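Local coordinates for MW1564 protein (Staphylococcus aureus, PDB 3NTV) that is probably a methyltransferase of the caffeoyl-CoA O-methyltransferase kind, moving a methyl group onto an oxygen of its acceptor, at residues A[82-85]-A[86-90]; A[114-118]-A[119-123]; A[152-155]-A[156-160]; A[191-194]-A[195-198]. One frame throughout, in Å; residues are numbered along the deposited sequence.

Interaction 1 of 4, residues A[82-85]-A[86-90]; sequences IGYS and SMQFA. With SO4 (sulfate ion), chain C.
With CG set opposite the backbone N (chi1 170°), Tyr-84 swings its ring out beside the helix, and Gln-88, bent at chi2 (-80°), folds back to meet it. The meeting atom is Gln-88 CG, which lies over one ring face 4.1 Å from the centroid of Tyr-84, a CH-pi contact. The amide beyond stands nearly upright on the ring, the two planes 80° apart, and its OE1 bonds to Ser-38 and Lys-64; the tyrosine hydroxyl is taken by Glu-41 and Arg-44. One residue further on, Phe-89 turns a ring face to the carbonyl of Ser-85, whose O sits 3.2 Å above the Phe-89 plane. The selenomethionine Met-87 curls at its third torsion to bring CE within 3.4 Å of Gly-83 O, the same oxygen that accepts from Met-87 N. Gly-83, at the N-cap, has a positive phi.

The amide hydrogens at this end converge on a sulfate, probably from the crystallisation liquor. Its O2 accepts from Ile-82 N at 3.1 Å and from Tyr-84 N at 3.0 Å. Sulfate O1 takes Ser-85 N at 2.7 Å; Ser-85 OG is 2.6 Å from O1 and also within bonding reach of Glu-77, and which takes its proton is not settled. Ala-81 N and Val-55 N also donate to the sulfate. A glycine loop leading from strand 74-78 into helix 84-90, its amides gathered on an anion, is consistent with the cofactor-binding turn after the first strand of Rossmann-like methyltransferases.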
loop_
_atom_site.group_PDB
_atom_site.type_symbol
_atom_site.label_atom_id
_atom_site.label_comp_id
_atom_site.label_asym_id
_atom_site.label_seq_id
_atom_site.Cartn_x
_atom_site.Cartn_y
_atom_site.Cartn_z
ATOM N N ILE A 82 4.504 -0.136 22.809
ATOM C CA ILE A 82 3.561 -0.627 23.819
ATOM C C ILE A 82 2.823 -1.927 23.423
ATOM O O ILE A 82 1.840 -2.271 24.077
ATOM C CB ILE A 82 2.541 0.498 24.191
ATOM C CG1 ILE A 82 1.646 0.908 22.979
ATOM C CG2 ILE A 82 3.222 1.688 24.872
ATOM C CD1 ILE A 82 0.496 1.944 23.256
ATOM N N GLY A 83 3.265 -2.597 22.358
ATOM C CA GLY A 83 2.606 -3.811 21.867
ATOM C C GLY A 83 1.406 -3.510 20.984
ATOM O O GLY A 83 0.636 -4.406 20.638
ATOM N N TYR A 84 1.240 -2.236 20.592
ATOM C CA TYR A 84 0.095 -1.821 19.787
ATOM C C TYR A 84 0.038 -2.541 18.436
ATOM O O TYR A 84 -0.991 -3.139 18.104
ATOM C CB TYR A 84 0.099 -0.288 19.651
ATOM C CG TYR A 84 -0.884 0.253 18.648
ATOM C CD1 TYR A 84 -2.202 0.514 19.004
ATOM C CD2 TYR A 84 -0.484 0.560 17.349
ATOM C CE1 TYR A 84 -3.108 1.039 18.080
ATOM C CE2 TYR A 84 -1.376 1.080 16.420
ATOM C CZ TYR A 84 -2.690 1.318 16.789
ATOM O OH TYR A 84 -3.551 1.864 15.870
ATOM N N SER A 85 1.139 -2.533 17.663
ATOM C CA SER A 85 1.064 -3.209 16.369
ATOM C C SER A 85 0.883 -4.707 16.514
ATOM O O SER A 85 0.115 -5.283 15.737
ATOM C CB SER A 85 2.269 -2.891 15.487
ATOM O OG SER A 85 3.440 -3.342 16.140
ATOM N N SER A 86 1.558 -5.321 17.518
ATOM C CA SER A 86 1.472 -6.764 17.793
ATOM C C SER A 86 0.022 -7.179 18.013
ATOM O O SER A 86 -0.455 -8.116 17.397
ATOM C CB SER A 86 2.271 -7.124 19.042
ATOM O OG SER A 86 3.590 -6.618 18.984
HETATM N N MSE A 87 -0.685 -6.442 18.878
HETATM C CA MSE A 87 -2.084 -6.760 19.178
HETATM C C MSE A 87 -3.001 -6.470 18.000
HETATM O O MSE A 87 -3.901 -7.253 17.728
HETATM C CB MSE A 87 -2.552 -6.028 20.424
HETATM C CG MSE A 87 -1.797 -6.481 21.663
HETATM SE SE MSE A 87 -2.455 -5.615 23.278
HETATM C CE MSE A 87 -1.934 -3.853 22.867
ATOM N N GLN A 88 -2.723 -5.388 17.235
ATOM C CA GLN A 88 -3.524 -5.086 16.054
ATOM C C GLN A 88 -3.415 -6.221 15.033
ATOM O O GLN A 88 -4.420 -6.645 14.482
ATOM C CB GLN A 88 -3.114 -3.729 15.447
ATOM C CG GLN A 88 -3.606 -2.536 16.272
ATOM C CD GLN A 88 -5.064 -2.195 16.032
ATOM O OE1 GLN A 88 -5.819 -2.968 15.468
ATOM N NE2 GLN A 88 -5.488 -1.006 16.441
ATOM N N PHE A 89 -2.207 -6.770 14.841
ATOM C CA PHE A 89 -2.039 -7.885 13.900
ATOM C C PHE A 89 -2.713 -9.153 14.436
ATOM O O PHE A 89 -3.393 -9.844 13.679
ATOM C CB PHE A 89 -0.550 -8.167 13.632
ATOM C CG PHE A 89 0.265 -7.008 13.081
ATOM C CD1 PHE A 89 -0.330 -6.024 12.302
ATOM C CD2 PHE A 89 1.635 -6.935 13.303
ATOM C CE1 PHE A 89 0.432 -4.979 11.759
ATOM C CE2 PHE A 89 2.387 -5.882 12.774
ATOM C CZ PHE A 89 1.774 -4.913 12.013
ATOM N N ALA A 90 -2.514 -9.463 15.733
ATOM C CA ALA A 90 -3.110 -10.658 16.337
ATOM C C ALA A 90 -4.642 -10.584 16.330
ATOM O O ALA A 90 -5.298 -11.624 16.237
ATOM C CB ALA A 90 -2.608 -10.829 17.761
HETATM S S SO4 C . 3.841 -0.281 18.568
HETATM O O1 SO4 C . 3.669 -1.686 18.127
HETATM O O2 SO4 C . 3.395 -0.194 19.950
HETATM O O3 SO4 C . 5.282 0.072 18.482
HETATM O O4 SO4 C . 3.109 0.580 17.621
#

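Interaction 2 of 4, residues A[114-118]-A[119-123]; sequences NLATY and HFENQ
Leu-115 O takes the shortest polar bond of this turn, accepting from Phe-120 N at 2.8 Å in the carbonyl plane, with an N-H...O angle of 161°. The bond just inside it is longer and skewed: His-119 N reaches Ala-116 O at 3.3 Å from above the carbonyl plane, 71° out of it. His-119 carries the positive phi that turns the chain back, and its imidazole settles over the end of the helix, with Thr-117 O 3.4 Å above one ring face.

Side chains brace the reversal. Leu-115 and Phe-120 cross at about a right angle, Leu-115 CD2 resting 3.9 Å from Phe-120 CB. Phe-120 CD2 also lies 3.8 Å from Tyr-118 CB, and the selenomethionine Met-87 touches both Leu-115 and Phe-120 from helix 84-90. On the outer side the extended chain of Glu-121 lies across the last turn of the helix: its CG is 3.8 Å from Leu-115 CB, and its OE2 ends 3.6 Å from Ala-116 CB. The 6→1 bond from Phe-120 N to Leu-115 O around the shorter loop from His-119 N to Ala-116 O, with His-119 as C-prime, is a Schellman motif, here closing helix 105-117 ahead of edge strand 124-128.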
loop_
_atom_site.group_PDB
_atom_site.type_symbol
_atom_site.label_atom_id
_atom_site.label_comp_id
_atom_site.label_asym_id
_atom_site.label_seq_id
_atom_site.Cartn_x
_atom_site.Cartn_y
_atom_site.Cartn_z
ATOM N N ASN A 114 -0.179 -4.635 28.494
ATOM C CA ASN A 114 -1.203 -4.575 27.445
ATOM C C ASN A 114 -1.653 -5.960 26.966
ATOM O O ASN A 114 -2.856 -6.192 26.821
ATOM C CB ASN A 114 -0.735 -3.685 26.299
ATOM C CG ASN A 114 -0.854 -2.217 26.636
ATOM O OD1 ASN A 114 -1.682 -1.807 27.468
ATOM N ND2 ASN A 114 -0.047 -1.385 25.978
ATOM N N LEU A 115 -0.694 -6.897 26.763
ATOM C CA LEU A 115 -1.040 -8.252 26.329
ATOM C C LEU A 115 -1.936 -8.935 27.368
ATOM O O LEU A 115 -2.880 -9.630 26.992
ATOM C CB LEU A 115 0.211 -9.099 26.072
ATOM C CG LEU A 115 1.137 -8.679 24.917
ATOM C CD1 LEU A 115 2.266 -9.680 24.794
ATOM C CD2 LEU A 115 0.395 -8.601 23.602
ATOM N N ALA A 116 -1.655 -8.702 28.676
ATOM C CA ALA A 116 -2.460 -9.272 29.762
ATOM C C ALA A 116 -3.852 -8.637 29.767
ATOM O O ALA A 116 -4.843 -9.370 29.757
ATOM C CB ALA A 116 -1.773 -9.047 31.111
ATOM N N THR A 117 -3.919 -7.288 29.737
ATOM C CA THR A 117 -5.169 -6.510 29.773
ATOM C C THR A 117 -6.118 -6.878 28.636
ATOM O O THR A 117 -7.312 -7.100 28.871
ATOM C CB THR A 117 -4.848 -5.005 29.811
ATOM O OG1 THR A 117 -4.061 -4.720 30.962
ATOM C CG2 THR A 117 -6.091 -4.121 29.784
ATOM N N TYR A 118 -5.571 -6.985 27.412
ATOM C CA TYR A 118 -6.350 -7.269 26.208
ATOM C C TYR A 118 -6.415 -8.738 25.798
ATOM O O TYR A 118 -7.015 -9.071 24.769
ATOM C CB TYR A 118 -5.935 -6.319 25.064
ATOM C CG TYR A 118 -6.170 -4.860 25.410
ATOM C CD1 TYR A 118 -7.417 -4.272 25.223
ATOM C CD2 TYR A 118 -5.177 -4.098 26.011
ATOM C CE1 TYR A 118 -7.649 -2.940 25.567
ATOM C CE2 TYR A 118 -5.398 -2.767 26.370
ATOM C CZ TYR A 118 -6.641 -2.198 26.162
ATOM O OH TYR A 118 -6.859 -0.886 26.513
ATOM N N HIS A 119 -5.868 -9.639 26.642
ATOM C CA HIS A 119 -5.971 -11.095 26.455
ATOM C C HIS A 119 -5.290 -11.609 25.182
ATOM O O HIS A 119 -5.846 -12.450 24.492
ATOM C CB HIS A 119 -7.463 -11.552 26.532
ATOM C CG HIS A 119 -8.190 -10.945 27.702
ATOM N ND1 HIS A 119 -7.856 -11.272 29.001
ATOM C CD2 HIS A 119 -9.175 -10.014 27.724
ATOM C CE1 HIS A 119 -8.657 -10.550 29.776
ATOM N NE2 HIS A 119 -9.471 -9.777 29.054
ATOM N N PHE A 120 -4.078 -11.106 24.886
ATOM C CA PHE A 120 -3.337 -11.544 23.705
ATOM C C PHE A 120 -2.078 -12.337 24.036
ATOM O O PHE A 120 -1.314 -12.593 23.118
ATOM C CB PHE A 120 -2.972 -10.346 22.814
ATOM C CG PHE A 120 -4.131 -9.827 22.005
ATOM C CD1 PHE A 120 -4.630 -10.557 20.930
ATOM C CD2 PHE A 120 -4.711 -8.599 22.304
ATOM C CE1 PHE A 120 -5.684 -10.055 20.155
ATOM C CE2 PHE A 120 -5.750 -8.091 21.520
ATOM C CZ PHE A 120 -6.236 -8.829 20.466
ATOM N N GLU A 121 -1.878 -12.770 25.313
ATOM C CA GLU A 121 -0.646 -13.471 25.708
ATOM C C GLU A 121 -0.408 -14.824 25.038
ATOM O O GLU A 121 0.746 -15.267 24.990
ATOM C CB GLU A 121 -0.504 -13.603 27.232
ATOM C CG GLU A 121 -0.399 -12.287 27.984
ATOM C CD GLU A 121 -0.715 -12.451 29.464
ATOM O OE1 GLU A 121 -1.769 -13.041 29.783
ATOM O OE2 GLU A 121 0.103 -12.015 30.304
ATOM N N ASN A 122 -1.462 -15.459 24.491
ATOM C CA ASN A 122 -1.309 -16.715 23.768
ATOM C C ASN A 122 -0.884 -16.475 22.312
ATOM O O ASN A 122 -0.317 -17.370 21.695
ATOM C CB ASN A 122 -2.627 -17.523 23.801
ATOM C CG ASN A 122 -3.815 -16.814 23.213
ATOM O OD1 ASN A 122 -4.046 -15.621 23.459
ATOM N ND2 ASN A 122 -4.672 -17.577 22.532
ATOM N N GLN A 123 -1.199 -15.295 21.743
ATOM C CA GLN A 123 -0.854 -15.033 20.353
ATOM C C GLN A 123 0.443 -14.253 20.188
ATOM O O GLN A 123 1.048 -14.321 19.109
ATOM C CB GLN A 123 -1.967 -14.228 19.665
ATOM C CG GLN A 123 -3.230 -15.057 19.439
ATOM C CD GLN A 123 -4.201 -14.305 18.578
ATOM O OE1 GLN A 123 -4.030 -14.171 17.348
ATOM N NE2 GLN A 123 -5.223 -13.781 19.201
#

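Interaction 3 of 4, residues A[152-155]-A[156-160]; sequences KAQS and KKFFE
Phe-158 can be followed outward from CB, which rests 3.6 Å from Ser-155 O. At CG the ring slides beneath the preceding turn: Gln-154 O stands over one face, 3.3 Å from Phe-158 CG and offset toward the rim. This oxygen has a second task, accepting from Phe-158 N at 2.9 Å nearly along its C=O axis, so one residue supplies both the donor and the ring below it. Further out CE2 comes to 3.5 Å from Lys-152 O. At the tip, CZ meets Ala-153 CB at 3.8 Å and Gln-154 OE1 at 3.6 Å.

The Gln-154 side chain gets there by bending at its second torsion (chi2 85°), which folds the amide over toward the ring; the two planes are 78° apart. Its CB and CG meanwhile lie against the aliphatic part of Lys-157, the two chains crossing obliquely. Leu-132 touches Gln-154, Lys-157 and Phe-158.

Ser-155 binds a water that donates to its OG at 2.8 Å and accepts from Lys-156 N at 3.1 Å. The serine hydroxyl also bonds to Ala-150 O, tying the first turn back to the loop behind it. Phe-159 turns instead the other way, making edge-to-face contacts with Trp-207 of helix 192-209 and Tyr-214 of strand 214-219. Gln-154 is both the N-cap and the centre of an inverse gamma turn, which bends the chain sharply into helix 155-162. That helix connects the neighbouring parallel strands 143-149 and 170-175, a beta-alpha-beta crossover of the Rossmann-like fold.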
loop_
_atom_site.group_PDB
_atom_site.type_symbol
_atom_site.label_atom_id
_atom_site.label_comp_id
_atom_site.label_asym_id
_atom_site.label_seq_id
_atom_site.Cartn_x
_atom_site.Cartn_y
_atom_site.Cartn_z
ATOM N N LYS A 152 15.797 2.231 13.405
ATOM C CA LYS A 152 16.045 1.580 14.691
ATOM C C LYS A 152 17.318 0.761 14.726
ATOM O O LYS A 152 17.414 -0.304 14.110
ATOM C CB LYS A 152 14.831 0.732 15.133
ATOM C CG LYS A 152 13.687 1.527 15.748
ATOM C CD LYS A 152 12.631 0.573 16.365
ATOM C CE LYS A 152 11.266 1.214 16.489
ATOM N NZ LYS A 152 10.229 0.220 16.878
ATOM N N ALA A 153 18.316 1.242 15.494
ATOM C CA ALA A 153 19.568 0.517 15.671
ATOM C C ALA A 153 20.203 0.010 14.360
ATOM O O ALA A 153 20.235 0.761 13.378
ATOM C CB ALA A 153 19.403 -0.602 16.718
ATOM N N GLN A 154 20.683 -1.241 14.324
ATOM C CA GLN A 154 21.386 -1.786 13.163
ATOM C C GLN A 154 20.377 -2.422 12.220
ATOM O O GLN A 154 20.353 -3.638 12.067
ATOM C CB GLN A 154 22.466 -2.795 13.592
ATOM C CG GLN A 154 23.503 -2.210 14.563
ATOM C CD GLN A 154 23.106 -2.246 16.029
ATOM O OE1 GLN A 154 22.055 -2.783 16.431
ATOM N NE2 GLN A 154 23.962 -1.675 16.875
ATOM N N SER A 155 19.553 -1.586 11.585
ATOM C CA SER A 155 18.487 -2.088 10.714
ATOM C C SER A 155 18.927 -3.019 9.593
ATOM O O SER A 155 18.259 -4.026 9.366
ATOM C CB SER A 155 17.618 -0.947 10.208
ATOM O OG SER A 155 18.410 0.006 9.511
ATOM N N LYS A 156 20.051 -2.719 8.895
ATOM C CA LYS A 156 20.543 -3.589 7.812
ATOM C C LYS A 156 20.944 -4.937 8.411
ATOM O O LYS A 156 20.636 -5.980 7.839
ATOM C CB LYS A 156 21.775 -2.992 7.086
ATOM C CG LYS A 156 21.507 -1.766 6.232
ATOM C CD LYS A 156 22.653 -1.537 5.227
ATOM C CE LYS A 156 23.876 -0.869 5.807
ATOM N NZ LYS A 156 24.899 -0.612 4.757
ATOM N N LYS A 157 21.636 -4.918 9.565
ATOM C CA LYS A 157 22.054 -6.162 10.210
ATOM C C LYS A 157 20.836 -6.986 10.587
ATOM O O LYS A 157 20.850 -8.181 10.386
ATOM C CB LYS A 157 22.906 -5.876 11.457
ATOM C CG LYS A 157 24.341 -5.468 11.159
ATOM C CD LYS A 157 25.121 -5.305 12.461
ATOM C CE LYS A 157 26.588 -5.043 12.238
ATOM N NZ LYS A 157 27.379 -5.274 13.480
ATOM N N PHE A 158 19.766 -6.349 11.094
ATOM C CA PHE A 158 18.551 -7.080 11.467
ATOM C C PHE A 158 17.948 -7.750 10.248
ATOM O O PHE A 158 17.572 -8.911 10.337
ATOM C CB PHE A 158 17.528 -6.174 12.181
ATOM C CG PHE A 158 18.003 -5.482 13.436
ATOM C CD1 PHE A 158 19.041 -6.014 14.201
ATOM C CD2 PHE A 158 17.395 -4.313 13.873
ATOM C CE1 PHE A 158 19.479 -5.360 15.356
ATOM C CE2 PHE A 158 17.831 -3.665 15.028
ATOM C CZ PHE A 158 18.860 -4.200 15.773
ATOM N N PHE A 159 17.915 -7.052 9.090
ATOM C CA PHE A 159 17.417 -7.670 7.865
ATOM C C PHE A 159 18.253 -8.908 7.517
ATOM O O PHE A 159 17.688 -9.955 7.248
ATOM C CB PHE A 159 17.443 -6.652 6.721
ATOM C CG PHE A 159 16.796 -7.071 5.426
ATOM C CD1 PHE A 159 15.601 -6.487 5.007
ATOM C CD2 PHE A 159 17.410 -8.003 4.586
ATOM C CE1 PHE A 159 15.011 -6.862 3.790
ATOM C CE2 PHE A 159 16.829 -8.362 3.363
ATOM C CZ PHE A 159 15.637 -7.787 2.971
ATOM N N GLU A 160 19.605 -8.810 7.568
ATOM C CA GLU A 160 20.460 -9.964 7.236
ATOM C C GLU A 160 20.306 -11.129 8.229
ATOM O O GLU A 160 20.267 -12.286 7.813
ATOM C CB GLU A 160 21.942 -9.541 7.161
ATOM C CG GLU A 160 22.256 -8.538 6.062
ATOM C CD GLU A 160 23.667 -7.981 6.090
ATOM O OE1 GLU A 160 24.161 -7.643 7.191
ATOM O OE2 GLU A 160 24.261 -7.832 4.999
HETATM O O HOH W 1 21.157 0.175 9.252
#

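Interaction 4 of 4, residues A[191-194]-A[195-198]; sequences SRNV and RQMV
Arg-195 lays one face of its guanidinium over the backbone where the helix starts, with Arg-192 CA 3.4 Å above the plane and Ser-191 C beside it. A bend at the third torsion (chi3 -58°) turns the group back, and its NH1 bonds to Ile-188 O. Arg-192 crosses Arg-195 at about a right angle, and the two guanidinium planes are 82° apart; Arg-192 NE stays 5.5 Å from Arg-195 NH2, so the like charges do not touch. Extended as far as NE, Arg-192 brings NH1 3.2 Å from Gln-196 CD.

Ser-191 is the N-cap: its OG accepts from Val-194 N at 3.2 Å, a nearly straight capping bond (166°), while its carbonyl O receives Arg-195 N at 3.0 Å, the first of four successive i to i+4 bonds, the last from Val-198 N to Val-194 O. On another side of the turn Val-194 CG1 meets Val-198 CG2 at 4.1 Å, and Phe-182 touches both valines. The segment thus forms the opening turns of helix 192-209, packed on the loop that follows strand 170-175, while the helix leads on toward the outermost antiparallel strand 214-219.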
loop_
_atom_site.group_PDB
_atom_site.type_symbol
_atom_site.label_atom_id
_atom_site.label_comp_id
_atom_site.label_asym_id
_atom_site.label_seq_id
_atom_site.Cartn_x
_atom_site.Cartn_y
_atom_site.Cartn_z
ATOM N N SER A 191 19.869 19.363 13.696
ATOM C CA SER A 191 20.188 18.259 14.600
ATOM C C SER A 191 21.177 17.242 14.064
ATOM O O SER A 191 20.905 16.593 13.051
ATOM C CB SER A 191 18.904 17.554 15.032
ATOM O OG SER A 191 19.178 16.344 15.721
ATOM N N ARG A 192 22.285 17.032 14.799
ATOM C CA ARG A 192 23.269 16.010 14.438
ATOM C C ARG A 192 22.639 14.611 14.444
ATOM O O ARG A 192 22.912 13.817 13.531
ATOM C CB ARG A 192 24.490 16.054 15.367
ATOM C CG ARG A 192 25.651 15.204 14.858
ATOM C CD ARG A 192 26.767 15.097 15.879
ATOM N NE ARG A 192 27.982 14.548 15.276
ATOM C CZ ARG A 192 28.319 13.263 15.302
ATOM N NH1 ARG A 192 27.544 12.378 15.916
ATOM N NH2 ARG A 192 29.438 12.853 14.720
ATOM N N ASN A 193 21.803 14.317 15.467
ATOM C CA ASN A 193 21.141 13.018 15.590
ATOM C C ASN A 193 20.231 12.748 14.377
ATOM O O ASN A 193 20.262 11.655 13.817
ATOM C CB ASN A 193 20.379 12.925 16.915
ATOM C CG ASN A 193 21.265 13.012 18.144
ATOM O OD1 ASN A 193 21.070 13.860 19.019
ATOM N ND2 ASN A 193 22.253 12.136 18.253
ATOM N N VAL A 194 19.479 13.763 13.937
ATOM C CA VAL A 194 18.596 13.631 12.759
ATOM C C VAL A 194 19.443 13.364 11.515
ATOM O O VAL A 194 19.138 12.450 10.764
ATOM C CB VAL A 194 17.643 14.842 12.604
ATOM C CG1 VAL A 194 16.895 14.795 11.273
ATOM C CG2 VAL A 194 16.657 14.887 13.760
ATOM N N ARG A 195 20.576 14.082 11.352
ATOM C CA ARG A 195 21.475 13.820 10.218
ATOM C C ARG A 195 22.013 12.405 10.199
ATOM O O ARG A 195 22.024 11.770 9.138
ATOM C CB ARG A 195 22.633 14.829 10.179
ATOM C CG ARG A 195 22.131 16.214 9.837
ATOM C CD ARG A 195 23.258 17.198 9.549
ATOM N NE ARG A 195 24.208 17.364 10.661
ATOM C CZ ARG A 195 24.067 18.234 11.657
ATOM N NH1 ARG A 195 22.979 18.990 11.739
ATOM N NH2 ARG A 195 25.006 18.341 12.591
ATOM N N GLN A 196 22.424 11.884 11.368
ATOM C CA GLN A 196 22.951 10.519 11.480
ATOM C C GLN A 196 21.856 9.505 11.091
ATOM O O GLN A 196 22.141 8.545 10.378
ATOM C CB GLN A 196 23.426 10.235 12.909
ATOM C CG GLN A 196 24.707 10.969 13.288
ATOM C CD GLN A 196 25.090 10.643 14.705
ATOM O OE1 GLN A 196 24.541 11.185 15.670
ATOM N NE2 GLN A 196 26.016 9.714 14.859
HETATM N N MSE A 197 20.610 9.750 11.527
HETATM C CA MSE A 197 19.474 8.874 11.218
HETATM C C MSE A 197 19.089 8.917 9.751
HETATM O O MSE A 197 18.791 7.879 9.161
HETATM C CB MSE A 197 18.279 9.194 12.117
HETATM C CG MSE A 197 18.560 8.941 13.598
HETATM SE SE MSE A 197 18.917 7.048 14.013
HETATM C CE MSE A 197 20.885 7.147 14.119
ATOM N N VAL A 198 19.109 10.119 9.146
ATOM C CA VAL A 198 18.821 10.289 7.714
ATOM C C VAL A 198 19.867 9.491 6.923
ATOM O O VAL A 198 19.498 8.745 6.015
ATOM C CB VAL A 198 18.747 11.784 7.318
ATOM C CG1 VAL A 198 18.729 11.966 5.793
ATOM C CG2 VAL A 198 17.526 12.454 7.935
#

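The four contacts follow one another along the chain, each at a helix end beside the central mixed sheet, interaction 1 running through all of the short helix 84-90. Interactions 1 and 2 are neighbours, centres about 10 Å apart; Ile-82 O and Asn-114 ND2 lie 2.8 Å apart, a probable hydrogen bond. Interactions 3 and 4 lie about 17 Å apart between centres without touching, though helix 155-162 packs on the later turns of helix 192-209. Interaction 1 is about 21 Å from interaction 3 between centres, across the chain's centre; interactions 2 and 4 are farthest apart, about 36 Å. Interaction 1 thus marks the sulfate-binding turn, probably the cofactor side, while the others start or end helices around the same sheet.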